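Local coordinates for 182aa long hypothetical protein (Pyrococcus horikoshii, PDB 2GAN) that is of unknown function but, as a member of the GNAT family, probably transfers an acetyl group from acetyl-coenzyme A to a substrate not yet identified, at residues Ile79-Ile89 and Glu104-Asp115. Sequence-based numbering, arbitrary orientation.
Sequences IGTIALVYKRI and EKVGLIEFFVVD. With SO4 (sulfate ion), chain D.
Thr81 and Phe111 meet where a beta bulge interrupts the pairing of strands 79-85 and 106-114, neighbouring antiparallel strands of the GNAT-family sheet, a worked case of a side chain serving a slipped backbone. Between Thr81 and Ala83, Phe111 and Phe112 stand opposite Ile82, and Phe111 has positive phi and psi. Its N-H thereby turns off the ladder to a sulfate, probably from the crystallisation liquor, with Phe111 N 2.8 Å from SO4 O4; Arg61 holds the same ion. In GNAT relatives, a bulge in this strand offers an outward N-H to the acetyl-coenzyme A carbonyl, and the sulfate may mark that site. The carbonyl of Phe111 is taken up by the Thr81 hydroxyl, which lies between its own backbone N and carbonyl carbon (chi1 72°) and donates from above the carbonyl plane, OG1 to O 2.6 Å. Thr81 OG1 is also 3.5 Å from Phe111 CD1, the two side chains crossing at a slant, while CB of Phe111 rests on the methyl of Ala83; helix 14-27 packs against Thr81 and Phe111. On the other face, which helix 123-137 covers, Ile82 CD1 lies 3.9 Å from both Phe112 CD2 and Ile109 CG2; Ile82 and Phe112 run side by side, whereas Ile109 crosses Ile82 obliquely. Leu84 points the same way as Ile109, its CD2 3.6 Å from Ile109 CG1. Val85 and Leu108 exchange two backbone bonds, and their side chains cross, CB to CB 3.7 Å. Past the strands, Arg88 bends at chi2 and chi3 into a salt bridge with Glu104, whose OE2 also salt-bridges Lys140. The guanidinium and carboxylate planes are only 8° apart, yet the hydrogen bond from Arg88 NH2 to Glu104 OE1, at 2.8 Å, is weak because its N-H points well off line, at 124°.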
# COMPACT_ATOMS: atom_id res chain seq x y z
N ILE A 79 4.49 -2.29 -21.73
CA ILE A 79 5.08 -2.32 -20.39
C ILE A 79 4.41 -1.30 -19.47
O ILE A 79 4.92 -0.98 -18.40
CB ILE A 79 6.61 -2.06 -20.40
CG1 ILE A 79 6.92 -0.69 -21.01
CG2 ILE A 79 7.33 -3.15 -21.17
CD1 ILE A 79 8.41 -0.38 -21.05
N GLY A 80 3.25 -0.79 -19.90
CA GLY A 80 2.51 0.18 -19.11
C GLY A 80 1.15 0.42 -19.72
O GLY A 80 1.00 0.37 -20.93
N THR A 81 0.13 0.67 -18.89
CA THR A 81 -1.21 0.90 -19.42
C THR A 81 -1.95 1.98 -18.65
O THR A 81 -1.63 2.26 -17.49
CB THR A 81 -2.12 -0.35 -19.30
OG1 THR A 81 -2.45 -0.53 -17.91
CG2 THR A 81 -1.43 -1.58 -19.82
N ILE A 82 -2.95 2.56 -19.31
CA ILE A 82 -3.80 3.56 -18.69
C ILE A 82 -5.04 3.76 -19.58
O ILE A 82 -4.93 3.89 -20.80
CB ILE A 82 -3.06 4.91 -18.47
CG1 ILE A 82 -3.84 5.74 -17.45
CG2 ILE A 82 -2.89 5.64 -19.79
CD1 ILE A 82 -3.07 6.95 -16.88
N ALA A 83 -6.20 3.74 -18.95
CA ALA A 83 -7.48 3.85 -19.63
C ALA A 83 -8.30 5.05 -19.21
O ALA A 83 -8.25 5.48 -18.06
CB ALA A 83 -8.29 2.58 -19.39
N LEU A 84 -9.08 5.58 -20.15
CA LEU A 84 -9.95 6.72 -19.87
C LEU A 84 -11.41 6.37 -20.11
O LEU A 84 -11.74 5.71 -21.10
CB LEU A 84 -9.60 7.89 -20.78
CG LEU A 84 -8.12 8.26 -20.69
CD1 LEU A 84 -7.85 9.40 -21.66
CD2 LEU A 84 -7.77 8.63 -19.26
N VAL A 85 -12.27 6.81 -19.20
CA VAL A 85 -13.70 6.58 -19.33
C VAL A 85 -14.36 7.94 -19.19
O VAL A 85 -14.22 8.60 -18.16
CB VAL A 85 -14.26 5.62 -18.25
CG1 VAL A 85 -15.77 5.53 -18.38
CG2 VAL A 85 -13.65 4.23 -18.42
N TYR A 86 -15.06 8.36 -20.24
CA TYR A 86 -15.72 9.67 -20.22
C TYR A 86 -17.01 9.76 -21.05
O TYR A 86 -17.71 10.77 -20.99
CB TYR A 86 -14.72 10.74 -20.68
CG TYR A 86 -14.20 10.51 -22.07
CD1 TYR A 86 -14.91 10.94 -23.19
CD2 TYR A 86 -13.00 9.81 -22.28
CE1 TYR A 86 -14.46 10.68 -24.48
CE2 TYR A 86 -12.54 9.54 -23.57
CZ TYR A 86 -13.27 9.98 -24.66
OH TYR A 86 -12.81 9.72 -25.93
N LYS A 87 -17.34 8.72 -21.82
CA LYS A 87 -18.56 8.74 -22.63
C LYS A 87 -19.80 8.31 -21.86
O LYS A 87 -20.04 7.12 -21.64
CB LYS A 87 -18.44 7.83 -23.85
CG LYS A 87 -17.34 8.20 -24.82
CD LYS A 87 -17.37 7.28 -26.03
CE LYS A 87 -16.08 7.38 -26.83
NZ LYS A 87 -15.76 8.76 -27.24
N ARG A 88 -20.60 9.30 -21.47
CA ARG A 88 -21.84 9.09 -20.72
C ARG A 88 -21.64 8.21 -19.49
O ARG A 88 -22.13 7.08 -19.42
CB ARG A 88 -22.91 8.48 -21.64
CG ARG A 88 -24.04 9.46 -22.02
CD ARG A 88 -23.70 10.36 -23.21
NE ARG A 88 -22.50 11.17 -23.00
CZ ARG A 88 -22.38 12.11 -22.07
NH1 ARG A 88 -23.40 12.36 -21.26
NH2 ARG A 88 -21.24 12.77 -21.94
N ILE A 89 -20.92 8.74 -18.50
CA ILE A 89 -20.68 8.00 -17.27
C ILE A 89 -21.98 7.52 -16.63
O ILE A 89 -22.05 6.41 -16.11
CB ILE A 89 -19.90 8.84 -16.23
CG1 ILE A 89 -18.47 9.10 -16.72
CG2 ILE A 89 -19.84 8.10 -14.90
CD1 ILE A 89 -18.39 9.96 -17.95
N GLU A 104 -21.43 15.62 -17.06
CA GLU A 104 -20.61 15.90 -18.23
C GLU A 104 -19.16 16.31 -18.00
O GLU A 104 -18.33 16.13 -18.88
CB GLU A 104 -21.30 16.97 -19.09
CG GLU A 104 -20.78 17.10 -20.51
CD GLU A 104 -21.05 15.86 -21.36
OE1 GLU A 104 -22.17 15.32 -21.28
OE2 GLU A 104 -20.15 15.44 -22.12
N LYS A 105 -18.84 16.86 -16.83
CA LYS A 105 -17.46 17.25 -16.58
C LYS A 105 -16.63 16.16 -15.90
O LYS A 105 -15.50 16.41 -15.49
CB LYS A 105 -17.40 18.53 -15.75
CG LYS A 105 -17.69 19.79 -16.56
CD LYS A 105 -17.04 21.03 -15.95
CE LYS A 105 -15.51 20.97 -16.02
NZ LYS A 105 -14.97 21.09 -17.40
N VAL A 106 -17.18 14.96 -15.78
CA VAL A 106 -16.45 13.87 -15.13
C VAL A 106 -15.64 13.01 -16.10
O VAL A 106 -16.12 12.58 -17.14
CB VAL A 106 -17.41 12.94 -14.32
CG1 VAL A 106 -16.63 11.76 -13.76
CG2 VAL A 106 -18.04 13.71 -13.17
N GLY A 107 -14.38 12.79 -15.74
CA GLY A 107 -13.49 11.97 -16.53
C GLY A 107 -12.84 10.94 -15.62
O GLY A 107 -12.27 11.29 -14.59
N LEU A 108 -12.91 9.67 -16.00
CA LEU A 108 -12.36 8.58 -15.20
C LEU A 108 -11.05 8.01 -15.73
O LEU A 108 -10.91 7.73 -16.92
CB LEU A 108 -13.38 7.44 -15.10
CG LEU A 108 -14.51 7.48 -14.07
CD1 LEU A 108 -14.92 8.89 -13.75
CD2 LEU A 108 -15.67 6.67 -14.60
N ILE A 109 -10.08 7.83 -14.83
CA ILE A 109 -8.80 7.23 -15.18
C ILE A 109 -8.74 5.93 -14.41
O ILE A 109 -9.09 5.88 -13.23
CB ILE A 109 -7.62 8.13 -14.75
CG1 ILE A 109 -7.49 9.31 -15.71
CG2 ILE A 109 -6.33 7.29 -14.69
CD1 ILE A 109 -6.45 10.35 -15.32
N GLU A 110 -8.32 4.86 -15.07
CA GLU A 110 -8.21 3.56 -14.42
C GLU A 110 -7.30 2.67 -15.24
O GLU A 110 -6.71 3.11 -16.24
CB GLU A 110 -9.61 2.92 -14.26
CG GLU A 110 -10.42 2.74 -15.53
CD GLU A 110 -11.91 2.44 -15.25
OE1 GLU A 110 -12.59 1.92 -16.16
OE2 GLU A 110 -12.41 2.74 -14.15
N PHE A 111 -7.14 1.42 -14.82
CA PHE A 111 -6.29 0.48 -15.54
C PHE A 111 -4.90 1.09 -15.72
O PHE A 111 -4.29 0.97 -16.78
CB PHE A 111 -6.93 0.20 -16.91
CG PHE A 111 -6.51 -1.10 -17.52
CD1 PHE A 111 -5.79 -1.12 -18.70
CD2 PHE A 111 -6.92 -2.30 -16.96
CE1 PHE A 111 -5.48 -2.32 -19.33
CE2 PHE A 111 -6.62 -3.51 -17.57
CZ PHE A 111 -5.90 -3.53 -18.76
N PHE A 112 -4.43 1.75 -14.67
CA PHE A 112 -3.13 2.42 -14.65
C PHE A 112 -2.10 1.53 -13.97
O PHE A 112 -2.13 1.37 -12.76
CB PHE A 112 -3.23 3.73 -13.85
CG PHE A 112 -1.92 4.47 -13.70
CD1 PHE A 112 -1.66 5.21 -12.55
CD2 PHE A 112 -0.97 4.46 -14.71
CE1 PHE A 112 -0.48 5.94 -12.40
CE2 PHE A 112 0.23 5.19 -14.57
CZ PHE A 112 0.47 5.93 -13.41
N VAL A 113 -1.19 0.97 -14.75
CA VAL A 113 -0.19 0.11 -14.15
C VAL A 113 1.13 0.21 -14.89
O VAL A 113 1.21 0.80 -15.96
CB VAL A 113 -0.66 -1.36 -14.15
CG1 VAL A 113 -0.19 -2.06 -15.42
CG2 VAL A 113 -0.17 -2.05 -12.90
N VAL A 114 2.16 -0.37 -14.30
CA VAL A 114 3.48 -0.37 -14.91
C VAL A 114 4.13 -1.73 -14.68
O VAL A 114 4.01 -2.30 -13.60
CB VAL A 114 4.39 0.72 -14.30
CG1 VAL A 114 5.80 0.57 -14.86
CG2 VAL A 114 3.84 2.10 -14.62
N ASP A 115 4.80 -2.24 -15.70
CA ASP A 115 5.48 -3.52 -15.62
C ASP A 115 6.40 -3.46 -14.40
O ASP A 115 7.21 -2.54 -14.27
CB ASP A 115 6.30 -3.76 -16.89
CG ASP A 115 6.86 -5.17 -16.97
OD1 ASP A 115 6.61 -5.85 -17.99
OD2 ASP A 115 7.56 -5.60 -16.03
S SO4 D . -8.65 -0.51 -12.00
O1 SO4 D . -7.20 -0.77 -11.83
O2 SO4 D . -9.05 0.68 -11.22
O3 SO4 D . -9.39 -1.69 -11.52
O4 SO4 D . -8.94 -0.27 -13.42